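Local coordinates for protein CofB (Escherichia coli, PDB 5AX6) that serves as the minor pilin subunit of the type IVb pilus CFA/III of enterotoxigenic bacteria, forming a homotrimer that probably acts in pilus assembly, at residues A[8-13]-A[113-118]; A[12-17]-A[164-169]. All coordinates share one frame; numbering follows the deposited sequence.

Contact 1: residues A[8-13]-A[113-118]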
loop_
_atom_site.group_PDB
_atom_site.type_symbol
_atom_site.label_atom_id
_atom_site.label_comp_id
_atom_site.label_asym_id
_atom_site.label_seq_id
_atom_site.Cartn_x
_atom_site.Cartn_y
_atom_site.Cartn_z
ATOM N N GLN A 8 3.021 -40.387 0.867
ATOM C CA GLN A 8 2.986 -38.934 0.833
ATOM C C GLN A 8 2.727 -38.364 2.221
ATOM O O GLN A 8 3.255 -37.309 2.578
ATOM C CB GLN A 8 1.928 -38.420 -0.138
ATOM C CG GLN A 8 2.084 -36.936 -0.433
ATOM C CD GLN A 8 3.434 -36.615 -1.075
ATOM O OE1 GLN A 8 3.750 -37.107 -2.160
ATOM N NE2 GLN A 8 4.238 -35.798 -0.399
ATOM N N ILE A 9 1.916 -39.058 3.009
ATOM C CA ILE A 9 1.587 -38.558 4.333
ATOM C C ILE A 9 2.802 -38.655 5.252
ATOM O O ILE A 9 3.082 -37.728 6.008
ATOM C CB ILE A 9 0.392 -39.319 4.941
ATOM C CG1 ILE A 9 -0.897 -38.898 4.231
ATOM C CG2 ILE A 9 0.283 -39.042 6.436
ATOM C CD1 ILE A 9 -2.104 -39.741 4.594
ATOM N N VAL A 10 3.515 -39.776 5.181
ATOM C CA VAL A 10 4.777 -39.929 5.900
ATOM C C VAL A 10 5.770 -38.845 5.473
ATOM O O VAL A 10 6.389 -38.183 6.316
ATOM C CB VAL A 10 5.397 -41.314 5.649
ATOM C CG1 VAL A 10 6.811 -41.385 6.218
ATOM C CG2 VAL A 10 4.512 -42.407 6.244
ATOM N N SER A 11 5.909 -38.661 4.162
ATOM C CA SER A 11 6.848 -37.677 3.626
ATOM C C SER A 11 6.502 -36.254 4.057
ATOM O O SER A 11 7.393 -35.465 4.364
ATOM C CB SER A 11 6.902 -37.769 2.096
ATOM O OG SER A 11 7.445 -39.019 1.704
ATOM N N ASN A 12 5.216 -35.913 4.073
ATOM C CA ASN A 12 4.820 -34.593 4.544
ATOM C C ASN A 12 5.220 -34.362 5.999
ATOM O O ASN A 12 5.642 -33.261 6.366
ATOM C CB ASN A 12 3.310 -34.373 4.396
ATOM C CG ASN A 12 2.881 -34.184 2.956
ATOM O OD1 ASN A 12 3.698 -33.890 2.080
ATOM N ND2 ASN A 12 1.587 -34.345 2.704
ATOM N N ALA A 13 5.075 -35.386 6.826
ATOM C CA ALA A 13 5.421 -35.263 8.239
ATOM C C ALA A 13 6.945 -35.179 8.419
ATOM O O ALA A 13 7.448 -34.390 9.225
ATOM C CB ALA A 13 4.857 -36.429 9.025
ATOM N N PRO A 113 4.801 -36.138 15.300
ATOM C CA PRO A 113 3.706 -36.564 14.421
ATOM C C PRO A 113 3.428 -38.063 14.539
ATOM O O PRO A 113 4.332 -38.886 14.389
ATOM C CB PRO A 113 4.221 -36.198 13.031
ATOM C CG PRO A 113 5.024 -34.944 13.281
ATOM C CD PRO A 113 5.681 -35.151 14.644
ATOM N N ALA A 114 2.172 -38.389 14.830
ATOM C CA ALA A 114 1.748 -39.756 15.120
ATOM C C ALA A 114 2.174 -40.758 14.054
ATOM O O ALA A 114 2.607 -41.865 14.373
ATOM C CB ALA A 114 0.229 -39.797 15.295
ATOM N N ILE A 115 2.060 -40.360 12.794
ATOM C CA ILE A 115 2.355 -41.255 11.680
ATOM C C ILE A 115 3.805 -41.750 11.739
ATOM O O ILE A 115 4.116 -42.853 11.289
ATOM C CB ILE A 115 2.073 -40.557 10.321
ATOM C CG1 ILE A 115 2.011 -41.572 9.174
ATOM C CG2 ILE A 115 3.079 -39.451 10.041
ATOM C CD1 ILE A 115 0.693 -42.297 9.073
ATOM N N LEU A 116 4.685 -40.954 12.339
ATOM C CA LEU A 116 6.107 -41.291 12.369
ATOM C C LEU A 116 6.491 -42.228 13.518
ATOM O O LEU A 116 7.658 -42.602 13.660
ATOM C CB LEU A 116 6.941 -40.006 12.439
ATOM C CG LEU A 116 6.732 -39.019 11.284
ATOM C CD1 LEU A 116 7.591 -37.767 11.467
ATOM C CD2 LEU A 116 7.054 -39.683 9.951
ATOM N N SER A 117 5.518 -42.620 14.335
ATOM C CA SER A 117 5.818 -43.492 15.470
ATOM C C SER A 117 6.198 -44.894 14.996
ATOM O O SER A 117 7.054 -45.544 15.595
ATOM C CB SER A 117 4.633 -43.567 16.441
ATOM O OG SER A 117 3.507 -44.160 15.826
ATOM N N ASN A 118 5.575 -45.365 13.920
ATOM C CA ASN A 118 5.963 -46.670 13.372
ATOM C C ASN A 118 5.923 -46.743 11.849
ATOM O O ASN A 118 5.609 -47.788 11.284
ATOM C CB ASN A 118 5.083 -47.779 13.961
ATOM C CG ASN A 118 3.609 -47.423 13.953
ATOM O OD1 ASN A 118 3.169 -46.547 13.205
ATOM N ND2 ASN A 118 2.834 -48.105 14.792
#
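The N-terminal helix of the type IV pilin fold, helix 4-25, meets here the loop that leads into strand 121-130, through a short 3-10 turn at 114-116. Ala13 is the hub: its CB faces the turn and meets three apolar residues. Ile115 CG2 comes nearest, 3.7 Å from Ala13 CB, and Leu116 CD1 and Pro113 CB touch the same methyl. The Ile115 side chain crosses those of Ile9 and Val10 at about a right angle. Ile115 CG1 stands anti to its backbone N (chi1 -165°), which carries this branch toward Ile9 and Val10, one turn before Ala13, and brings it 3.9 Å from Val10 CG2. Leu116 reaches in from the other flank with its branched end: CD2 comes within 4.1 Å of Val10 CG1, and its contact with Leu14 extends the apolar patch along the helix. No hydrogen bond joins the two segments, so the interface is purely van der Waals. The turn is tied internally: Ala114 O accepts from both the N and OG of Ser117, the hydroxyl lying 2.9 Å from Ala114 O, nearly in line with the carbonyl bond.

Contact 2: residues A[12-17]-A[164-169]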
loop_
_atom_site.group_PDB
_atom_site.type_symbol
_atom_site.label_atom_id
_atom_site.label_comp_id
_atom_site.label_asym_id
_atom_site.label_seq_id
_atom_site.Cartn_x
_atom_site.Cartn_y
_atom_site.Cartn_z
ATOM N N ASN A 12 5.216 -35.913 4.073
ATOM C CA ASN A 12 4.820 -34.593 4.544
ATOM C C ASN A 12 5.220 -34.362 5.999
ATOM O O ASN A 12 5.642 -33.261 6.366
ATOM C CB ASN A 12 3.310 -34.373 4.396
ATOM C CG ASN A 12 2.881 -34.184 2.956
ATOM O OD1 ASN A 12 3.698 -33.890 2.080
ATOM N ND2 ASN A 12 1.587 -34.345 2.704
ATOM N N ALA A 13 5.075 -35.386 6.826
ATOM C CA ALA A 13 5.421 -35.263 8.239
ATOM C C ALA A 13 6.945 -35.179 8.419
ATOM O O ALA A 13 7.448 -34.390 9.225
ATOM C CB ALA A 13 4.857 -36.429 9.025
ATOM N N LEU A 14 7.669 -36.004 7.673
ATOM C CA LEU A 14 9.129 -35.959 7.690
ATOM C C LEU A 14 9.650 -34.575 7.289
ATOM O O LEU A 14 10.519 -34.007 7.960
ATOM C CB LEU A 14 9.702 -37.035 6.766
ATOM C CG LEU A 14 9.631 -38.459 7.320
ATOM C CD1 LEU A 14 9.931 -39.488 6.226
ATOM C CD2 LEU A 14 10.589 -38.638 8.513
ATOM N N ILE A 15 9.124 -34.033 6.196
ATOM C CA ILE A 15 9.536 -32.712 5.738
ATOM C C ILE A 15 9.180 -31.617 6.747
ATOM O O ILE A 15 9.923 -30.649 6.915
ATOM C CB ILE A 15 8.899 -32.368 4.384
ATOM C CG1 ILE A 15 9.569 -33.165 3.267
ATOM C CG2 ILE A 15 8.969 -30.870 4.114
ATOM C CD1 ILE A 15 11.027 -33.452 3.509
ATOM N N SER A 16 8.050 -31.757 7.426
ATOM C CA SER A 16 7.683 -30.763 8.429
ATOM C C SER A 16 8.689 -30.738 9.570
ATOM O O SER A 16 9.064 -29.660 10.043
ATOM C CB SER A 16 6.289 -31.020 8.991
ATOM O OG SER A 16 5.933 -29.965 9.867
ATOM N N GLU A 17 9.113 -31.918 10.011
ATOM C CA GLU A 17 10.120 -32.043 11.057
ATOM C C GLU A 17 11.423 -31.407 10.585
ATOM O O GLU A 17 12.026 -30.590 11.279
ATOM C CB GLU A 17 10.358 -33.517 11.419
ATOM C CG GLU A 17 9.168 -34.244 12.044
ATOM C CD GLU A 17 9.008 -33.963 13.533
ATOM O OE1 GLU A 17 9.622 -34.689 14.356
ATOM O OE2 GLU A 17 8.259 -33.024 13.885
ATOM N N SER A 164 10.681 -39.489 -4.405
ATOM C CA SER A 164 9.751 -38.686 -5.182
ATOM C C SER A 164 8.734 -37.990 -4.275
ATOM O O SER A 164 8.425 -36.812 -4.467
ATOM C CB SER A 164 9.032 -39.552 -6.222
ATOM O OG SER A 164 8.282 -38.746 -7.113
ATOM N N SER A 165 8.219 -38.703 -3.278
ATOM C CA SER A 165 7.255 -38.078 -2.380
ATOM C C SER A 165 7.953 -37.104 -1.418
ATOM O O SER A 165 7.370 -36.093 -1.039
ATOM C CB SER A 165 6.447 -39.133 -1.610
ATOM O OG SER A 165 7.249 -39.877 -0.719
ATOM N N LEU A 166 9.193 -37.399 -1.031
ATOM C CA LEU A 166 9.965 -36.456 -0.216
ATOM C C LEU A 166 10.226 -35.161 -0.977
ATOM O O LEU A 166 10.101 -34.066 -0.426
ATOM C CB LEU A 166 11.288 -37.080 0.231
ATOM C CG LEU A 166 11.161 -38.154 1.313
ATOM C CD1 LEU A 166 12.442 -38.969 1.423
ATOM C CD2 LEU A 166 10.785 -37.533 2.665
ATOM N N GLU A 167 10.571 -35.282 -2.255
ATOM C CA GLU A 167 10.862 -34.103 -3.060
ATOM C C GLU A 167 9.601 -33.273 -3.272
ATOM O O GLU A 167 9.642 -32.041 -3.261
ATOM C CB GLU A 167 11.482 -34.510 -4.398
ATOM C CG GLU A 167 12.970 -34.821 -4.298
ATOM C CD GLU A 167 13.522 -35.491 -5.545
ATOM O OE1 GLU A 167 12.717 -35.945 -6.387
ATOM O OE2 GLU A 167 14.763 -35.572 -5.674
ATOM N N LYS A 168 8.480 -33.960 -3.456
ATOM C CA LYS A 168 7.186 -33.301 -3.574
ATOM C C LYS A 168 6.846 -32.539 -2.289
ATOM O O LYS A 168 6.428 -31.381 -2.329
ATOM C CB LYS A 168 6.105 -34.331 -3.905
ATOM C CG LYS A 168 4.685 -33.797 -3.841
ATOM C CD LYS A 168 3.709 -34.780 -4.471
ATOM C CE LYS A 168 2.267 -34.419 -4.151
ATOM N NZ LYS A 168 1.311 -35.418 -4.711
ATOM N N ALA A 169 7.045 -33.181 -1.144
ATOM C CA ALA A 169 6.763 -32.527 0.126
ATOM C C ALA A 169 7.702 -31.337 0.341
ATOM O O ALA A 169 7.298 -30.292 0.864
ATOM C CB ALA A 169 6.878 -33.519 1.261
#
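Two helices of the pilin domain, the N-terminal helix 4-25 and helix 161-171, pack against each other here at a signed crossing angle of -52°, with the axes of the short segments 8.9 Å apart at their closest. The main bump is Ile15, which lies against the turn between Leu166 and Ala169. Its CG1 presses on the Ala169 methyl, Ile15 CG1 to Ala169 CB being 3.4 Å, tighter than usual carbon contact, while CG2 rests by the backbone, 3.7 Å from Ala169 O. A twist about CB-CG1 away from the usual staggered values (chi2 -32°) takes CD1 to 4.2 Å from Leu166 CD2; with the short CG1 contact it suggests a slightly strained fit. Leu14 CD1 also meets Leu166 CD2, at 4.2 Å, the two side chains crossing at a slant. On the other helix the Ala169 methyl is a small bump set between Asn12 OD1 and Ile15 CG1. With an alanine in place of Ile15, a gap would probably open beside Ala169 CB and Leu166 CD2. At the exposed margin Asn12 starts away from the other helix, but its end returns toward it, OD1 lying 3.3 Å from Ala169 CB.

In the fold
Contacts 1 and 2 grip different flanks of helix 4-25, with centres about 9 Å apart. Their segments overlap at Asn12 and Ala13, but of the two Ala13 serves only contact 1, its methyl directed to the loop of 113-118, and Asn12 only contact 2, where its end joins Ile15 against helix 161-171. Polar bonds extend the helix pairing of contact 2 toward the N-terminus: Ser11 OG lies 2.6 Å from Ser165 OG, a probable hydrogen bond, and Gln8 NE2 is probably bonded to Ser165 O at 3.2 Å as well as to Asn12 OD1. Beyond contact 1, Glu17 packs on Pro113 and forms a salt bridge to Arg84. Leu14 leans on Leu121 and Ile123, so strand 121-130 of the antiparallel sheet also borders the helix.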